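GTPase activator-like protein (Chaetomium thermophilum, PDB 5HIU) is the fungal counterpart of TSC2 (tuberin), probably a GTPase activator, and is represented here by its N-terminal part, an elongated alpha-solenoid. Local coordinates at residues A65-I69 against S81-L85; L377-E383 against L445-C451; V434-I438 against C451-L455. All coordinates share one frame; numbering follows the deposited sequence.

Interaction 1: residues A65-I69 against S81-L85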
loop_
_atom_site.group_PDB
_atom_site.type_symbol
_atom_site.label_atom_id
_atom_site.label_comp_id
_atom_site.label_asym_id
_atom_site.label_seq_id
_atom_site.Cartn_x
_atom_site.Cartn_y
_atom_site.Cartn_z
ATOM N N ALA A 65 17.743 -21.244 28.362
ATOM C CA ALA A 65 18.459 -20.279 27.516
ATOM C C ALA A 65 17.875 -18.887 27.448
ATOM O O ALA A 65 18.608 -17.960 27.144
ATOM C CB ALA A 65 18.552 -20.826 26.100
ATOM N N LYS A 66 16.569 -18.737 27.679
ATOM C CA LYS A 66 15.880 -17.470 27.400
ATOM C C LYS A 66 16.497 -16.219 28.020
ATOM O O LYS A 66 16.409 -15.132 27.442
ATOM C CB LYS A 66 14.400 -17.548 27.749
ATOM C CG LYS A 66 14.080 -17.849 29.202
ATOM C CD LYS A 66 12.641 -18.332 29.310
ATOM C CE LYS A 66 12.286 -18.835 30.689
ATOM N NZ LYS A 66 11.356 -17.900 31.370
ATOM N N ASP A 67 17.135 -16.366 29.177
ATOM C CA ASP A 67 17.819 -15.237 29.833
ATOM C C ASP A 67 19.009 -14.705 29.043
ATOM O O ASP A 67 19.323 -13.523 29.143
ATOM C CB ASP A 67 18.278 -15.623 31.236
ATOM C CG ASP A 67 19.355 -16.670 31.219
ATOM O OD1 ASP A 67 20.544 -16.314 31.110
ATOM O OD2 ASP A 67 19.019 -17.864 31.298
ATOM N N MET A 68 19.654 -15.563 28.251
ATOM C CA MET A 68 20.833 -15.173 27.461
ATOM C C MET A 68 20.525 -14.151 26.342
ATOM O O MET A 68 21.438 -13.517 25.817
ATOM C CB MET A 68 21.495 -16.406 26.842
ATOM C CG MET A 68 21.981 -17.424 27.853
ATOM S SD MET A 68 22.594 -18.958 27.132
ATOM C CE MET A 68 24.158 -18.382 26.462
ATOM N N ILE A 69 19.245 -14.012 25.998
ATOM C CA ILE A 69 18.744 -13.050 25.018
ATOM C C ILE A 69 18.675 -11.649 25.592
ATOM O O ILE A 69 18.525 -10.699 24.866
ATOM C CB ILE A 69 17.320 -13.461 24.609
ATOM C CG1 ILE A 69 17.357 -14.803 23.904
ATOM C CG2 ILE A 69 16.634 -12.453 23.715
ATOM C CD1 ILE A 69 18.341 -14.890 22.780
ATOM N N SER A 81 22.074 -17.734 21.617
ATOM C CA SER A 81 20.803 -18.067 22.251
ATOM C C SER A 81 19.625 -17.879 21.297
ATOM O O SER A 81 18.737 -18.721 21.229
ATOM C CB SER A 81 20.627 -17.216 23.517
ATOM O OG SER A 81 19.462 -17.569 24.245
ATOM N N TRP A 82 19.608 -16.767 20.570
ATOM C CA TRP A 82 18.555 -16.511 19.586
ATOM C C TRP A 82 18.465 -17.622 18.580
ATOM O O TRP A 82 17.391 -18.035 18.178
ATOM C CB TRP A 82 18.832 -15.242 18.806
ATOM C CG TRP A 82 18.389 -14.024 19.436
ATOM C CD1 TRP A 82 19.168 -12.994 19.832
ATOM C CD2 TRP A 82 17.059 -13.655 19.715
ATOM N NE1 TRP A 82 18.406 -11.994 20.355
ATOM C CE2 TRP A 82 17.096 -12.378 20.301
ATOM C CE3 TRP A 82 15.827 -14.283 19.550
ATOM C CZ2 TRP A 82 15.950 -11.711 20.715
ATOM C CZ3 TRP A 82 14.687 -13.621 19.966
ATOM C CH2 TRP A 82 14.760 -12.347 20.542
ATOM N N GLU A 83 19.615 -18.090 18.157
ATOM C CA GLU A 83 19.670 -19.147 17.170
ATOM C C GLU A 83 19.145 -20.455 17.707
ATOM O O GLU A 83 18.587 -21.265 16.961
ATOM C CB GLU A 83 21.085 -19.299 16.677
ATOM C CG GLU A 83 21.535 -18.029 15.998
ATOM C CD GLU A 83 22.923 -18.118 15.468
ATOM O OE1 GLU A 83 23.827 -18.566 16.224
ATOM O OE2 GLU A 83 23.073 -17.707 14.295
ATOM N N LEU A 84 19.316 -20.650 19.007
ATOM C CA LEU A 84 18.846 -21.845 19.651
ATOM C C LEU A 84 17.342 -21.735 19.826
ATOM O O LEU A 84 16.631 -22.730 19.675
ATOM C CB LEU A 84 19.548 -22.029 20.990
ATOM C CG LEU A 84 18.929 -23.010 21.983
ATOM C CD1 LEU A 84 19.096 -24.439 21.490
ATOM C CD2 LEU A 84 19.572 -22.821 23.346
ATOM N N LEU A 85 16.869 -20.529 20.159
ATOM C CA LEU A 85 15.439 -20.294 20.390
ATOM C C LEU A 85 14.659 -20.411 19.074
ATOM O O LEU A 85 13.558 -20.956 19.023
ATOM C CB LEU A 85 15.208 -18.926 21.043
ATOM C CG LEU A 85 15.717 -18.708 22.478
ATOM C CD1 LEU A 85 15.352 -17.310 22.964
ATOM C CD2 LEU A 85 15.180 -19.736 23.471
#

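Interaction 2: residues L377-E383 against L445-C451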
loop_
_atom_site.group_PDB
_atom_site.type_symbol
_atom_site.label_atom_id
_atom_site.label_comp_id
_atom_site.label_asym_id
_atom_site.label_seq_id
_atom_site.Cartn_x
_atom_site.Cartn_y
_atom_site.Cartn_z
ATOM N N LEU A 377 -22.454 9.022 -20.787
ATOM C CA LEU A 377 -22.873 10.216 -21.468
ATOM C C LEU A 377 -23.824 10.003 -22.669
ATOM O O LEU A 377 -24.016 10.926 -23.468
ATOM C CB LEU A 377 -21.651 11.092 -21.798
ATOM C CG LEU A 377 -20.473 10.622 -22.645
ATOM C CD1 LEU A 377 -20.823 10.584 -24.113
ATOM C CD2 LEU A 377 -19.347 11.610 -22.466
ATOM N N VAL A 378 -24.469 8.841 -22.784
ATOM C CA VAL A 378 -25.316 8.611 -23.959
ATOM C C VAL A 378 -26.647 9.353 -23.908
ATOM O O VAL A 378 -27.065 9.907 -24.923
ATOM C CB VAL A 378 -25.568 7.121 -24.277
ATOM C CG1 VAL A 378 -24.251 6.395 -24.486
ATOM C CG2 VAL A 378 -26.415 6.455 -23.209
ATOM N N GLU A 379 -27.308 9.388 -22.752
ATOM C CA GLU A 379 -28.643 10.012 -22.670
ATOM C C GLU A 379 -28.588 11.493 -22.265
ATOM O O GLU A 379 -29.578 12.028 -21.767
ATOM C CB GLU A 379 -29.536 9.266 -21.660
ATOM C CG GLU A 379 -29.798 7.794 -21.947
ATOM C CD GLU A 379 -30.861 7.552 -23.009
ATOM O OE1 GLU A 379 -31.005 8.369 -23.946
ATOM O OE2 GLU A 379 -31.550 6.518 -22.906
ATOM N N GLU A 380 -27.462 12.162 -22.509
ATOM C CA GLU A 380 -27.103 13.353 -21.739
ATOM C C GLU A 380 -26.695 14.558 -22.571
ATOM O O GLU A 380 -26.175 14.416 -23.663
ATOM C CB GLU A 380 -25.942 13.000 -20.820
ATOM C CG GLU A 380 -26.146 11.734 -19.999
ATOM C CD GLU A 380 -26.947 11.947 -18.731
ATOM O OE1 GLU A 380 -27.042 13.099 -18.257
ATOM O OE2 GLU A 380 -27.458 10.941 -18.189
ATOM N N HIS A 381 -26.916 15.746 -22.018
ATOM C CA HIS A 381 -26.466 17.005 -22.628
ATOM C C HIS A 381 -24.945 17.094 -22.608
ATOM O O HIS A 381 -24.336 16.859 -21.566
ATOM C CB HIS A 381 -27.021 18.198 -21.854
ATOM C CG HIS A 381 -28.517 18.249 -21.809
ATOM N ND1 HIS A 381 -29.278 18.712 -22.863
ATOM C CD2 HIS A 381 -29.391 17.894 -20.839
ATOM C CE1 HIS A 381 -30.558 18.638 -22.543
ATOM N NE2 HIS A 381 -30.654 18.145 -21.321
ATOM N N TRP A 382 -24.333 17.443 -23.737
ATOM C CA TRP A 382 -22.874 17.436 -23.852
ATOM C C TRP A 382 -22.231 18.823 -23.784
ATOM O O TRP A 382 -20.998 18.921 -23.746
ATOM C CB TRP A 382 -22.432 16.707 -25.138
ATOM C CG TRP A 382 -22.679 15.216 -25.124
ATOM C CD1 TRP A 382 -23.131 14.472 -24.070
ATOM C CD2 TRP A 382 -22.434 14.284 -26.194
ATOM N NE1 TRP A 382 -23.210 13.149 -24.426
ATOM C CE2 TRP A 382 -22.791 13.006 -25.724
ATOM C CE3 TRP A 382 -21.964 14.410 -27.503
ATOM C CZ2 TRP A 382 -22.697 11.861 -26.512
ATOM C CZ3 TRP A 382 -21.877 13.264 -28.290
ATOM C CH2 TRP A 382 -22.246 12.004 -27.783
ATOM N N GLU A 383 -23.048 19.882 -23.764
ATOM C CA GLU A 383 -22.527 21.249 -23.618
ATOM C C GLU A 383 -21.697 21.376 -22.352
ATOM O O GLU A 383 -20.547 21.823 -22.409
ATOM C CB GLU A 383 -23.648 22.303 -23.605
ATOM C CG GLU A 383 -23.156 23.719 -23.300
ATOM C CD GLU A 383 -24.080 24.807 -23.841
ATOM O OE1 GLU A 383 -23.723 25.463 -24.850
ATOM O OE2 GLU A 383 -25.170 25.009 -23.259
ATOM N N LEU A 445 -27.740 10.847 -33.786
ATOM C CA LEU A 445 -27.032 11.357 -32.614
ATOM C C LEU A 445 -27.738 12.550 -31.996
ATOM O O LEU A 445 -27.736 13.652 -32.550
ATOM C CB LEU A 445 -25.620 11.778 -32.988
ATOM C CG LEU A 445 -24.783 12.467 -31.915
ATOM C CD1 LEU A 445 -24.460 11.491 -30.811
ATOM C CD2 LEU A 445 -23.514 13.023 -32.541
ATOM N N LEU A 446 -28.292 12.319 -30.811
ATOM C CA LEU A 446 -29.038 13.335 -30.070
ATOM C C LEU A 446 -28.290 14.673 -30.021
ATOM O O LEU A 446 -28.796 15.718 -30.449
ATOM C CB LEU A 446 -29.282 12.845 -28.636
ATOM C CG LEU A 446 -29.932 11.479 -28.414
ATOM C CD1 LEU A 446 -30.012 11.192 -26.921
ATOM C CD2 LEU A 446 -31.312 11.417 -29.062
ATOM N N GLN A 447 -27.046 14.598 -29.553
ATOM C CA GLN A 447 -26.311 15.752 -29.051
ATOM C C GLN A 447 -25.547 16.501 -30.134
ATOM O O GLN A 447 -24.716 17.348 -29.828
ATOM C CB GLN A 447 -25.336 15.295 -27.975
ATOM C CG GLN A 447 -25.948 14.413 -26.885
ATOM C CD GLN A 447 -26.023 12.936 -27.260
ATOM O OE1 GLN A 447 -25.981 12.582 -28.431
ATOM N NE2 GLN A 447 -26.150 12.073 -26.265
ATOM N N ARG A 448 -25.850 16.204 -31.391
ATOM C CA ARG A 448 -25.115 16.735 -32.530
ATOM C C ARG A 448 -24.970 18.261 -32.560
ATOM O O ARG A 448 -23.947 18.769 -33.017
ATOM C CB ARG A 448 -25.783 16.263 -33.819
ATOM C CG ARG A 448 -25.040 16.625 -35.093
ATOM C CD ARG A 448 -25.688 15.988 -36.317
ATOM N NE ARG A 448 -27.077 16.421 -36.480
ATOM C CZ ARG A 448 -27.806 16.263 -37.584
ATOM N NH1 ARG A 448 -27.299 15.690 -38.673
ATOM N NH2 ARG A 448 -29.061 16.701 -37.593
ATOM N N ASP A 449 -25.985 18.994 -32.107
ATOM C CA ASP A 449 -25.918 20.465 -32.132
ATOM C C ASP A 449 -24.925 20.965 -31.080
ATOM O O ASP A 449 -24.210 21.942 -31.318
ATOM C CB ASP A 449 -27.299 21.110 -31.942
ATOM N N ASP A 450 -24.880 20.294 -29.926
ATOM C CA ASP A 450 -23.837 20.560 -28.920
ATOM C C ASP A 450 -22.457 20.182 -29.471
ATOM O O ASP A 450 -21.485 20.928 -29.287
ATOM C CB ASP A 450 -24.124 19.834 -27.597
ATOM C CG ASP A 450 -25.021 20.649 -26.653
ATOM O OD1 ASP A 450 -25.339 21.824 -26.979
ATOM O OD2 ASP A 450 -25.391 20.114 -25.571
ATOM N N CYS A 451 -22.377 19.043 -30.163
ATOM C CA CYS A 451 -21.150 18.659 -30.853
ATOM C C CYS A 451 -20.688 19.795 -31.746
ATOM O O CYS A 451 -19.542 20.245 -31.689
ATOM C CB CYS A 451 -21.353 17.406 -31.702
ATOM S SG CYS A 451 -21.233 15.850 -30.808
#

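Interaction 3: residues V434-I438 against C451-L455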
loop_
_atom_site.group_PDB
_atom_site.type_symbol
_atom_site.label_atom_id
_atom_site.label_comp_id
_atom_site.label_asym_id
_atom_site.label_seq_id
_atom_site.Cartn_x
_atom_site.Cartn_y
_atom_site.Cartn_z
ATOM N N VAL A 434 -15.137 13.798 -31.970
ATOM C CA VAL A 434 -16.412 14.499 -32.007
ATOM C C VAL A 434 -16.843 14.691 -33.451
ATOM O O VAL A 434 -18.023 14.609 -33.799
ATOM C CB VAL A 434 -16.310 15.876 -31.338
ATOM C CG1 VAL A 434 -17.546 16.722 -31.641
ATOM C CG2 VAL A 434 -16.126 15.719 -29.838
ATOM N N GLU A 435 -15.851 14.969 -34.275
ATOM C CA GLU A 435 -16.018 15.055 -35.705
ATOM C C GLU A 435 -16.548 13.748 -36.278
ATOM O O GLU A 435 -17.479 13.749 -37.072
ATOM C CB GLU A 435 -14.667 15.395 -36.300
ATOM C CG GLU A 435 -14.617 15.586 -37.786
ATOM C CD GLU A 435 -13.287 16.176 -38.203
ATOM O OE1 GLU A 435 -12.972 17.299 -37.754
ATOM O OE2 GLU A 435 -12.558 15.511 -38.964
ATOM N N ASN A 436 -15.958 12.638 -35.861
ATOM C CA ASN A 436 -16.396 11.317 -36.312
ATOM C C ASN A 436 -17.790 10.953 -35.853
ATOM O O ASN A 436 -18.516 10.277 -36.579
ATOM C CB ASN A 436 -15.444 10.215 -35.824
ATOM C CG ASN A 436 -14.202 10.081 -36.677
ATOM O OD1 ASN A 436 -13.092 10.007 -36.153
ATOM N ND2 ASN A 436 -14.379 10.025 -37.991
ATOM N N LEU A 437 -18.144 11.359 -34.637
ATOM C CA LEU A 437 -19.443 11.019 -34.075
ATOM C C LEU A 437 -20.545 11.673 -34.886
ATOM O O LEU A 437 -21.548 11.040 -35.202
ATOM C CB LEU A 437 -19.538 11.454 -32.627
ATOM C CG LEU A 437 -18.786 10.543 -31.654
ATOM C CD1 LEU A 437 -18.569 11.290 -30.357
ATOM C CD2 LEU A 437 -19.515 9.240 -31.368
ATOM N N ILE A 438 -20.336 12.931 -35.246
ATOM C CA ILE A 438 -21.268 13.640 -36.085
ATOM C C ILE A 438 -21.399 12.916 -37.409
ATOM O O ILE A 438 -22.501 12.632 -37.866
ATOM C CB ILE A 438 -20.793 15.074 -36.375
ATOM C CG1 ILE A 438 -20.777 15.891 -35.082
ATOM C CG2 ILE A 438 -21.692 15.746 -37.418
ATOM C CD1 ILE A 438 -19.956 17.153 -35.178
ATOM N N CYS A 451 -22.377 19.043 -30.163
ATOM C CA CYS A 451 -21.150 18.659 -30.853
ATOM C C CYS A 451 -20.688 19.795 -31.746
ATOM O O CYS A 451 -19.542 20.245 -31.689
ATOM C CB CYS A 451 -21.353 17.406 -31.702
ATOM S SG CYS A 451 -21.233 15.850 -30.808
ATOM N N MET A 452 -21.612 20.274 -32.558
ATOM C CA MET A 452 -21.290 21.269 -33.564
ATOM C C MET A 452 -20.851 22.602 -32.981
ATOM O O MET A 452 -19.876 23.187 -33.450
ATOM C CB MET A 452 -22.482 21.445 -34.487
ATOM C CG MET A 452 -22.496 20.421 -35.608
ATOM S SD MET A 452 -21.655 21.060 -37.077
ATOM C CE MET A 452 -20.821 19.603 -37.680
ATOM N N LYS A 453 -21.559 23.082 -31.965
ATOM C CA LYS A 453 -21.186 24.333 -31.314
ATOM C C LYS A 453 -19.768 24.246 -30.752
ATOM O O LYS A 453 -18.974 25.185 -30.900
ATOM C CB LYS A 453 -22.180 24.683 -30.212
ATOM C CG LYS A 453 -23.526 25.123 -30.756
ATOM C CD LYS A 453 -24.541 25.307 -29.644
ATOM C CE LYS A 453 -25.939 25.542 -30.199
ATOM N NZ LYS A 453 -26.948 25.677 -29.109
ATOM N N PHE A 454 -19.454 23.105 -30.136
ATOM C CA PHE A 454 -18.120 22.864 -29.594
ATOM C C PHE A 454 -17.017 22.983 -30.658
ATOM O O PHE A 454 -16.014 23.659 -30.430
ATOM C CB PHE A 454 -18.039 21.501 -28.881
ATOM C CG PHE A 454 -16.631 21.020 -28.675
ATOM C CD1 PHE A 454 -15.851 21.530 -27.651
ATOM C CD2 PHE A 454 -16.070 20.090 -29.533
ATOM C CE1 PHE A 454 -14.546 21.106 -27.477
ATOM C CE2 PHE A 454 -14.767 19.662 -29.362
ATOM C CZ PHE A 454 -14.004 20.172 -28.336
ATOM N N LEU A 455 -17.189 22.332 -31.807
ATOM C CA LEU A 455 -16.182 22.400 -32.876
ATOM C C LEU A 455 -15.973 23.829 -33.397
ATOM O O LEU A 455 -14.862 24.194 -33.792
ATOM C CB LEU A 455 -16.561 21.492 -34.044
ATOM C CG LEU A 455 -16.418 19.981 -33.832
ATOM C CD1 LEU A 455 -17.655 19.259 -34.335
ATOM C CD2 LEU A 455 -15.170 19.421 -34.504
#

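Interaction 1: residues A65-I69 against S81-L85
The turn that leads out of helix 59-65 folds back against helix 75-89 within a helical hairpin near the N-terminal end of the solenoid, where A65, M68 and I69 pack on S81, W82, L84 and L85. The polar centre is the carbonyl of A65. Its oxygen takes the hydroxyl of S81, with OG 3.0 Å from A65 O, and on the opposite face of the carbonyl plane it accepts M68 N at 2.8 Å. S81 reaches it because OG stands anti to the S81 backbone nitrogen (chi1 -175°), clear of its own helix and pointing into the turn; M68 CB packs beside this hydroxyl. I69 supplies the apolar half. Its CD1 lies over one face of the W82 indole, 3.4 Å from the centroid of the five-membered ring and only 9° from the ring normal, a CH-pi contact, while the I69 and L85 side chains meet tip to tip. A65 CB touches L84 CD2 at 3.6 Å. The indole nitrogen of W82 is bound by D114, and the ring of Y117 lies nearly parallel to the indole. Helices 22-33 and 36-52 cover the M68 and L84 side, and helix 96-107 meets W82 and K66.

Interaction 2: residues L377-E383 against L445-C451
One carboxylate oxygen of D450 receives two backbone N-H groups at the start of helix 383-391: D450 OD2 lies 3.0 Å from E383 N and 3.4 Å from W382 N, both weak, bent bonds. The indole of W382 packs next, against the 445-451 segment. Its NE1 donates to L377 O at 2.6 Å, with the acceptor almost in the ring plane and the donor in the carbonyl plane, which fixes the ring's rotation and closes the loop on itself. Across one face lies Q447, at the N-cap position of helix 448-459. Its CG sits 3.6 Å from the centroid of the five-membered ring, and a bend at chi2 (84°) lays the amide over the indole with the two planes 16° apart. From there Q447 NE2 makes a weak bond to V378 O at 2.7 Å. C451 SG approaches the ring at its edge, 3.7 Å from W382 CZ3, and L445 CD1 comes in obliquely at 3.8 Å from W382 CH2. F366 meets the indole edge-to-face. The E383 carboxylate comes near that of D450, but forms a salt bridge with R457; this positive charge, together with the N-H groups at D450, probably offsets the repulsion between the two acids.

Interaction 3: residues V434-I438 against C451-L455
I438 points its side chain across to helix 448-459 and branches at CB. One arm, CG2, approaches the methyl of M452, 4.0 Å from its CE. The other starts with CG1, set anti to the carbonyl carbon of I438 (chi1 -65°), and lies against C451 CB at 3.7 Å. At the tip, CD1 touches both M452, 3.6 Å from its CE, and the CD1 methyl of L455, which it meets tip to tip. Bends at chi2 and chi3 bring the M452 methyl toward the isoleucine. One turn earlier, V434 continues the seam. Its CG1 sits 3.7 Å from L455 CD1 and 3.9 Å from C451 CB, the valine and leucine sliding past each other in opposite directions, while its CG2 comes obliquely to the ring of F454, 4.2 Å from CE2. No hydrogen bond crosses the interface, so it is held by apolar packing. F386 of helix 383-391 stacks on F454 and also touches V434 and C451, so a third helix packs against this pair. With local axes 10.2 Å apart and running at 144°, helices 423-441 and 448-459 form the antiparallel helical hairpin from which alpha-solenoids are built.

How the interactions relate
Interaction 1 lies near the N-terminal end of the solenoid and interactions 2 and 3 near the C-terminal end, on opposite sides of the chain's centre; the centres of interactions 1 and 2 are about 75 Å apart, with about 60 Å between nearest atoms, and they do not touch. Interactions 2 and 3 are neighbours, with centres about 9 Å apart. They share C451, whose sulfur lies at the edge of the W382 ring while its CB packs on I438, and L445 CD2 touches L437 O at 3.9 Å. Helix 448-459 thus ties the loop 377-383 to helix 423-441. No ligand or active site is present here; all three contacts are structural packing within the solenoid.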